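Local structure of tylactone synthase starter module and modules 1 & 2 (Streptomyces fradiae, 2Z5L) at residues G344-A349 with A442-L447; R170-E175 with A349-L354; V387-V392 with G431-G436. The protein contributes, through its first ketoreductase, to building the tylosin polyketide, probably reducing the beta-keto group of the growing chain with NADPH and setting the hydroxyl stereochemistry. All coordinates share one frame; numbering follows the deposited sequence.

Contact 1: G344-A349 with A442-L447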
loop_
_atom_site.group_PDB
_atom_site.type_symbol
_atom_site.label_atom_id
_atom_site.label_comp_id
_atom_site.label_asym_id
_atom_site.label_seq_id
_atom_site.Cartn_x
_atom_site.Cartn_y
_atom_site.Cartn_z
ATOM N N GLY A 344 14.124 1.117 -1.735
ATOM C CA GLY A 344 13.086 2.122 -1.612
ATOM C C GLY A 344 13.655 3.405 -1.053
ATOM O O GLY A 344 14.829 3.456 -0.671
ATOM N N ILE A 345 12.824 4.442 -0.990
ATOM C CA ILE A 345 13.273 5.734 -0.490
ATOM C C ILE A 345 12.365 6.328 0.569
ATOM O O ILE A 345 11.162 6.063 0.595
ATOM C CB ILE A 345 13.361 6.750 -1.614
ATOM C CG1 ILE A 345 11.960 7.070 -2.112
ATOM C CG2 ILE A 345 14.197 6.197 -2.758
ATOM C CD1 ILE A 345 11.924 8.223 -3.063
ATOM N N LEU A 346 12.945 7.151 1.434
ATOM C CA LEU A 346 12.177 7.792 2.490
ATOM C C LEU A 346 11.236 8.822 1.879
ATOM O O LEU A 346 11.639 9.656 1.057
ATOM C CB LEU A 346 13.112 8.467 3.506
ATOM C CG LEU A 346 12.774 8.299 4.997
ATOM C CD1 LEU A 346 13.857 8.956 5.838
ATOM C CD2 LEU A 346 11.409 8.917 5.308
ATOM N N ASP A 347 9.971 8.730 2.281
ATOM C CA ASP A 347 8.932 9.641 1.813
ATOM C C ASP A 347 8.200 10.340 2.943
ATOM O O ASP A 347 7.725 9.703 3.881
ATOM C CB ASP A 347 7.864 8.928 0.977
ATOM C CG ASP A 347 6.710 9.854 0.614
ATOM O OD1 ASP A 347 7.000 10.967 0.116
ATOM O OD2 ASP A 347 5.521 9.484 0.819
ATOM N N ASP A 348 8.109 11.660 2.844
ATOM C CA ASP A 348 7.379 12.437 3.830
ATOM C C ASP A 348 6.945 13.777 3.243
ATOM O O ASP A 348 7.614 14.802 3.385
ATOM C CB ASP A 348 8.182 12.594 5.148
ATOM C CG ASP A 348 9.532 13.294 4.971
ATOM O OD1 ASP A 348 10.325 12.876 4.080
ATOM O OD2 ASP A 348 9.804 14.238 5.757
ATOM N N ALA A 349 5.811 13.730 2.548
ATOM C CA ALA A 349 5.218 14.900 1.923
ATOM C C ALA A 349 3.692 14.809 2.008
ATOM O O ALA A 349 3.095 13.850 1.517
ATOM C CB ALA A 349 5.657 14.995 0.462
ATOM N N ALA A 442 9.254 12.776 9.069
ATOM C CA ALA A 442 7.961 13.176 9.601
ATOM C C ALA A 442 7.017 11.976 9.711
ATOM O O ALA A 442 6.280 11.847 10.690
ATOM C CB ALA A 442 7.328 14.281 8.717
ATOM N N GLY A 443 7.036 11.097 8.713
ATOM C CA GLY A 443 6.163 9.932 8.743
ATOM C C GLY A 443 6.397 8.968 9.902
ATOM O O GLY A 443 5.447 8.549 10.574
ATOM N N GLU A 444 7.650 8.594 10.135
ATOM C CA GLU A 444 7.966 7.683 11.225
ATOM C C GLU A 444 7.632 8.397 12.538
ATOM O O GLU A 444 7.129 7.783 13.480
ATOM C CB GLU A 444 9.450 7.300 11.185
ATOM C CG GLU A 444 9.875 6.487 9.940
ATOM C CD GLU A 444 9.542 7.195 8.638
ATOM O OE1 GLU A 444 9.952 8.371 8.450
ATOM O OE2 GLU A 444 8.870 6.576 7.793
ATOM N N GLU A 445 7.910 9.698 12.574
ATOM C CA GLU A 445 7.644 10.530 13.743
ATOM C C GLU A 445 6.155 10.510 14.105
ATOM O O GLU A 445 5.797 10.530 15.280
ATOM C CB GLU A 445 8.095 11.973 13.479
ATOM C CG GLU A 445 9.602 12.158 13.493
ATOM C CD GLU A 445 10.035 13.536 13.028
ATOM O OE1 GLU A 445 9.256 14.505 13.178
ATOM O OE2 GLU A 445 11.168 13.662 12.520
ATOM N N SER A 446 5.294 10.467 13.094
ATOM C CA SER A 446 3.865 10.439 13.339
ATOM C C SER A 446 3.422 9.098 13.885
ATOM O O SER A 446 2.631 9.039 14.829
ATOM C CB SER A 446 3.084 10.740 12.069
ATOM O OG SER A 446 1.696 10.546 12.289
ATOM N N LEU A 447 3.922 8.020 13.289
ATOM C CA LEU A 447 3.584 6.666 13.724
ATOM C C LEU A 447 4.057 6.436 15.150
ATOM O O LEU A 447 3.422 5.722 15.919
ATOM C CB LEU A 447 4.255 5.631 12.818
ATOM C CG LEU A 447 3.731 5.455 11.399
ATOM C CD1 LEU A 447 4.638 4.489 10.633
ATOM C CD2 LEU A 447 2.310 4.941 11.450
#

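Contact 2: R170-E175 with A349-L354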
loop_
_atom_site.group_PDB
_atom_site.type_symbol
_atom_site.label_atom_id
_atom_site.label_comp_id
_atom_site.label_asym_id
_atom_site.label_seq_id
_atom_site.Cartn_x
_atom_site.Cartn_y
_atom_site.Cartn_z
ATOM N N ARG A 170 -6.424 5.917 2.347
ATOM C CA ARG A 170 -6.300 5.827 3.804
ATOM C C ARG A 170 -5.446 6.950 4.386
ATOM O O ARG A 170 -5.625 7.357 5.545
ATOM C CB ARG A 170 -5.727 4.458 4.198
ATOM C CG ARG A 170 -6.621 3.297 3.751
ATOM C CD ARG A 170 -6.099 1.959 4.238
ATOM N NE ARG A 170 -5.117 1.361 3.332
ATOM C CZ ARG A 170 -5.416 0.458 2.407
ATOM N NH1 ARG A 170 -6.675 0.039 2.263
ATOM N NH2 ARG A 170 -4.461 -0.025 1.629
ATOM N N VAL A 171 -4.512 7.448 3.589
ATOM C CA VAL A 171 -3.662 8.538 4.022
ATOM C C VAL A 171 -4.511 9.799 3.974
ATOM O O VAL A 171 -4.412 10.662 4.854
ATOM C CB VAL A 171 -2.435 8.709 3.085
ATOM C CG1 VAL A 171 -1.686 9.992 3.434
ATOM C CG2 VAL A 171 -1.519 7.512 3.225
ATOM N N ALA A 172 -5.357 9.902 2.949
ATOM C CA ALA A 172 -6.231 11.071 2.803
ATOM C C ALA A 172 -7.188 11.216 3.990
ATOM O O ALA A 172 -7.436 12.324 4.456
ATOM C CB ALA A 172 -7.031 10.966 1.508
ATOM N N ALA A 173 -7.710 10.092 4.475
ATOM C CA ALA A 173 -8.629 10.098 5.606
ATOM C C ALA A 173 -8.017 10.769 6.834
ATOM O O ALA A 173 -8.681 11.535 7.538
ATOM C CB ALA A 173 -9.044 8.667 5.950
ATOM N N LEU A 174 -6.739 10.486 7.067
ATOM C CA LEU A 174 -6.004 11.018 8.212
ATOM C C LEU A 174 -5.496 12.439 8.029
ATOM O O LEU A 174 -5.384 13.208 8.993
ATOM C CB LEU A 174 -4.820 10.097 8.527
ATOM C CG LEU A 174 -5.149 8.642 8.879
ATOM C CD1 LEU A 174 -3.947 7.763 8.585
ATOM C CD2 LEU A 174 -5.566 8.539 10.334
ATOM N N GLU A 175 -5.178 12.786 6.789
ATOM C CA GLU A 175 -4.675 14.119 6.471
ATOM C C GLU A 175 -5.760 15.169 6.280
ATOM O O GLU A 175 -5.583 16.340 6.645
ATOM C CB GLU A 175 -3.827 14.062 5.209
ATOM C CG GLU A 175 -2.372 13.837 5.471
ATOM C CD GLU A 175 -1.558 14.040 4.222
ATOM O OE1 GLU A 175 -1.745 15.087 3.568
ATOM O OE2 GLU A 175 -0.743 13.155 3.895
ATOM N N ALA A 349 5.811 13.730 2.548
ATOM C CA ALA A 349 5.218 14.900 1.923
ATOM C C ALA A 349 3.692 14.809 2.008
ATOM O O ALA A 349 3.095 13.850 1.517
ATOM C CB ALA A 349 5.657 14.995 0.462
ATOM N N VAL A 350 3.072 15.797 2.650
ATOM C CA VAL A 350 1.626 15.832 2.777
ATOM C C VAL A 350 0.995 16.017 1.411
ATOM O O VAL A 350 1.639 16.487 0.467
ATOM C CB VAL A 350 1.158 16.996 3.684
ATOM C CG1 VAL A 350 1.567 16.725 5.117
ATOM C CG2 VAL A 350 1.762 18.301 3.192
ATOM N N ILE A 351 -0.276 15.642 1.323
ATOM C CA ILE A 351 -1.047 15.735 0.086
ATOM C C ILE A 351 -1.032 17.105 -0.585
ATOM O O ILE A 351 -0.914 17.215 -1.816
ATOM C CB ILE A 351 -2.499 15.340 0.343
ATOM C CG1 ILE A 351 -2.540 13.918 0.894
ATOM C CG2 ILE A 351 -3.320 15.449 -0.962
ATOM C CD1 ILE A 351 -3.923 13.489 1.369
ATOM N N ASP A 352 -1.151 18.153 0.221
ATOM C CA ASP A 352 -1.159 19.505 -0.326
ATOM C C ASP A 352 0.147 19.841 -1.025
ATOM O O ASP A 352 0.180 20.700 -1.903
ATOM C CB ASP A 352 -1.413 20.547 0.774
ATOM C CG ASP A 352 -1.326 21.973 0.251
ATOM O OD1 ASP A 352 -2.139 22.339 -0.625
ATOM O OD2 ASP A 352 -0.441 22.727 0.709
ATOM N N THR A 353 1.220 19.157 -0.641
ATOM C CA THR A 353 2.525 19.415 -1.238
ATOM C C THR A 353 3.056 18.230 -2.034
ATOM O O THR A 353 4.212 18.238 -2.439
ATOM C CB THR A 353 3.567 19.768 -0.165
ATOM O OG1 THR A 353 3.848 18.612 0.633
ATOM C CG2 THR A 353 3.039 20.874 0.733
ATOM N N LEU A 354 2.224 17.214 -2.247
ATOM C CA LEU A 354 2.644 16.032 -2.995
ATOM C C LEU A 354 2.742 16.358 -4.484
ATOM O O LEU A 354 1.727 16.478 -5.176
ATOM C CB LEU A 354 1.652 14.888 -2.757
ATOM C CG LEU A 354 1.905 13.495 -3.381
ATOM C CD1 LEU A 354 3.248 12.988 -2.986
ATOM C CD2 LEU A 354 0.829 12.526 -2.915
HETATM O O HOH W 1 0.868 12.484 1.806
HETATM O O HOH W 2 -2.314 17.951 2.939
#

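Contact 3: V387-V392 with G431-G436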
loop_
_atom_site.group_PDB
_atom_site.type_symbol
_atom_site.label_atom_id
_atom_site.label_comp_id
_atom_site.label_asym_id
_atom_site.label_seq_id
_atom_site.Cartn_x
_atom_site.Cartn_y
_atom_site.Cartn_z
ATOM N N VAL A 387 10.369 -12.236 -1.563
ATOM C CA VAL A 387 9.987 -11.430 -0.419
ATOM C C VAL A 387 9.986 -9.932 -0.678
ATOM O O VAL A 387 10.995 -9.348 -1.093
ATOM C CB VAL A 387 10.925 -11.729 0.760
ATOM C CG1 VAL A 387 10.364 -11.148 2.037
ATOM C CG2 VAL A 387 11.111 -13.225 0.886
ATOM N N LEU A 388 8.847 -9.304 -0.420
ATOM C CA LEU A 388 8.741 -7.873 -0.622
ATOM C C LEU A 388 8.584 -7.207 0.728
ATOM O O LEU A 388 7.786 -7.644 1.570
ATOM C CB LEU A 388 7.555 -7.537 -1.537
ATOM C CG LEU A 388 7.520 -8.228 -2.915
ATOM C CD1 LEU A 388 6.256 -7.834 -3.634
ATOM C CD2 LEU A 388 8.737 -7.848 -3.758
ATOM N N PHE A 389 9.380 -6.165 0.940
ATOM C CA PHE A 389 9.345 -5.403 2.190
ATOM C C PHE A 389 8.409 -4.226 2.012
ATOM O O PHE A 389 8.759 -3.216 1.410
ATOM C CB PHE A 389 10.747 -4.905 2.551
ATOM C CG PHE A 389 11.609 -5.959 3.161
ATOM C CD1 PHE A 389 11.952 -7.093 2.432
ATOM C CD2 PHE A 389 12.072 -5.832 4.463
ATOM C CE1 PHE A 389 12.747 -8.090 2.992
ATOM C CE2 PHE A 389 12.868 -6.824 5.027
ATOM C CZ PHE A 389 13.207 -7.958 4.286
ATOM N N SER A 390 7.201 -4.385 2.533
ATOM C CA SER A 390 6.191 -3.359 2.457
ATOM C C SER A 390 6.272 -2.524 3.736
ATOM O O SER A 390 7.219 -2.639 4.510
ATOM C CB SER A 390 4.808 -4.012 2.306
ATOM O OG SER A 390 3.818 -3.048 2.040
ATOM N N SER A 391 5.264 -1.689 3.939
ATOM C CA SER A 391 5.166 -0.809 5.096
ATOM C C SER A 391 3.708 -0.797 5.559
ATOM O O SER A 391 2.787 -0.921 4.744
ATOM C CB SER A 391 5.590 0.612 4.710
ATOM O OG SER A 391 5.394 1.506 5.794
ATOM N N VAL A 392 3.508 -0.633 6.862
ATOM C CA VAL A 392 2.167 -0.587 7.440
ATOM C C VAL A 392 1.444 0.665 6.929
ATOM O O VAL A 392 0.215 0.770 7.002
ATOM C CB VAL A 392 2.226 -0.543 8.987
ATOM C CG1 VAL A 392 2.796 0.782 9.439
ATOM C CG2 VAL A 392 0.840 -0.777 9.574
ATOM N N GLY A 431 6.462 -2.261 10.437
ATOM C CA GLY A 431 6.154 -1.121 11.276
ATOM C C GLY A 431 7.492 -0.428 11.406
ATOM O O GLY A 431 8.344 -0.596 10.532
ATOM N N LEU A 432 7.692 0.329 12.477
ATOM C CA LEU A 432 8.957 1.026 12.696
ATOM C C LEU A 432 10.095 0.051 12.961
ATOM O O LEU A 432 9.953 -0.862 13.777
ATOM C CB LEU A 432 8.836 1.972 13.886
ATOM C CG LEU A 432 7.815 3.097 13.740
ATOM C CD1 LEU A 432 7.696 3.881 15.060
ATOM C CD2 LEU A 432 8.260 3.998 12.619
ATOM N N TRP A 433 11.223 0.254 12.280
ATOM C CA TRP A 433 12.395 -0.610 12.445
ATOM C C TRP A 433 13.413 -0.122 13.464
ATOM O O TRP A 433 13.921 0.998 13.374
ATOM C CB TRP A 433 13.114 -0.817 11.111
ATOM C CG TRP A 433 12.641 -2.026 10.372
ATOM C CD1 TRP A 433 11.408 -2.217 9.818
ATOM C CD2 TRP A 433 13.384 -3.226 10.127
ATOM N NE1 TRP A 433 11.336 -3.463 9.241
ATOM C CE2 TRP A 433 12.533 -4.105 9.417
ATOM C CE3 TRP A 433 14.683 -3.647 10.440
ATOM C CZ2 TRP A 433 12.939 -5.375 9.013
ATOM C CZ3 TRP A 433 15.086 -4.914 10.037
ATOM C CH2 TRP A 433 14.214 -5.764 9.332
ATOM N N GLY A 434 13.713 -0.973 14.440
ATOM C CA GLY A 434 14.731 -0.672 15.427
ATOM C C GLY A 434 16.032 -0.215 14.798
ATOM O O GLY A 434 16.241 -0.375 13.596
ATOM N N GLY A 435 16.910 0.357 15.615
ATOM C CA GLY A 435 18.329 0.056 15.542
ATOM C C GLY A 435 19.112 1.130 14.812
ATOM O O GLY A 435 18.542 2.109 14.331
ATOM N N GLY A 436 20.425 0.943 14.729
ATOM C CA GLY A 436 21.264 1.791 13.903
ATOM C C GLY A 436 20.783 1.861 12.467
ATOM O O GLY A 436 20.088 0.965 11.990
#

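Contact 1: G344-A349 with A442-L447
A light surface contact joins Leu346 and Asp348, in the loop that follows strand 338-341, to Ala442, Gly443 and Glu444 in the first turn of helix 442-450. No hydrogen bond or salt bridge spans it. The backbones come nearest at Asp348 and Gly443, whose CA atoms lie 5.6 Å apart. The backbone aims the first bond of the Asp348 side chain at the helix, which brings its CB to 4.0 Å from Gly443 N. Chi1 (60°) then swings the carboxylate to Ala442 without bonding to it: Asp348 OD2 stays 3.7 Å from Ala442 N and 3.9 Å from Ala442 CB. Proximity to the start of the helix may nonetheless ease its negative charge.

Leu346 brings one branch alone to the helix, CD2 lying 3.5 Å from Glu444 OE1, an apolar methyl set against a carboxylate oxygen. Glu444 is bent at chi2 (56°), so that its carboxylate doubles back toward the beginning of its own helix, where Gly441 N donates to OE1. Its other oxygen, OE2, is held by Gln401 NE2. That same amide nitrogen also bonds to Asp347 O, so Gln401 ties the loop to the glutamate where no direct bond does.

The Leu-Asp-Asp sequence at 346-348 resembles the LDD motif of B-type polyketide ketoreductases. Helix 442-450 is probably the lid helix beside the active-site groove, as in related ketoreductases, and a motif loop facing it is consistent with their way of guiding the substrate and so fixing alcohol chirality.

Contact 2: R170-E175 with A349-L354
Glu175, in the last turn of helix 160-175, lays its carboxylate over the start of the short 3-10 turn at Ile351, overlapping CG1 of that residue and the flank of Val350. Beyond CG the chain is extended (chi2 -170°), which carries the acid group across to the loop. There OE1 accepts a nearly straight hydrogen bond from Ile351 N, 2.7 Å long with an angle of 164° at the hydrogen, through its syn lone pair. The grip is tight: Ile351 CG1 is pressed to 3.0 Å from Glu175 OE1, and Val350 CB stands 3.5 Å from the same oxygen.

Two waters extend the hold. One donates to both Glu175 OE2 and Ala349 O; the other donates to OE1 and accepts from Asp352 N. With Gly400 N also bonded to OE2, each carboxylate oxygen has two donors, a setting that would probably stabilise the ionised form.

Alongside the acid, Ile351 CG1 lies beside the backbone N (chi1 -59°), and CD1 runs on to the helix, packing 3.6 Å from Ala172 CA. The turn is braced from within, since Val350 O accepts from Thr353 N and, 3.1 Å away, from Thr353 OG1, both on one face of its plane. Gln130 NE2, from helix 119-135, takes up Ile351 O and Leu354 O.

Helix 160-175, probably of the structural subdomain, thus meets the loop between strand 338-341 and helix 356-376, probably of the catalytic one, consistent with the paired Rossmann-like subdomains of modular polyketide ketoreductases.

Contact 3: V387-V392 with G431-G436
Strand 387-391 and the loop 431-436 draw together at one point, where Val392 and Gly431 have their CA atoms 5.6 Å apart, and diverge from there. Both belong to the Rossmann fold of the short-chain dehydrogenase/reductase family: strand 386-391 runs parallel to its neighbour 426-430, and the loop is the continuation of that neighbour beyond its C-terminal end. No hydrogen bond links the two segments; the contact is wholly apolar.

Farther back, the gap is bridged by two aromatic side chains. The Phe389 side chain sets out toward the loop, and its first torsion (chi1 -79°) turns the ring so that its rim meets the indole. Trp433 starts off across the gap rather than into it, but the benzo end of the indole comes nearer, and its CZ2 arrives at the edge of the phenyl ring, close to the ring plane, 4.2 Å from Phe389 CE2. Trp430 meets both rings, its plane at about 25° to Phe389 and about 65° to Trp433, making an aromatic cluster of three. Helix 457-470 lies against it, with Leu464 on Phe389 and Ala460 on Trp433. Leu388 and Ser390 instead face helix 402-419.

At the near end, where the backbones are closest, the Val392 side chain sets out toward Gly431 and one methyl, CG1, rests 4.3 Å from Gly431 CA.

Along the chain, helix segment 170-175 comes first, then the loop 344-354, strand 387-391, and finally 431-436 and 442-447. Contacts 1 and 2 share that loop, meeting at Ala349 with centres about 12 Å apart, so the single connection between strand 338-341 and helix 356-376 faces helix 442-450 at one end and helix 160-175 at the other. Contact 3 is nested within the span closed by contact 1, its centre also about 12 Å away, and touches it where Leu432 CD2 packs 3.8 Å from Glu444 CB. Contacts 2 and 3, about 21 Å apart between centres, do not touch. Together they relate the Rossmann core to its probable substrate-side helix and to helix 160-175, probably of the structural subdomain.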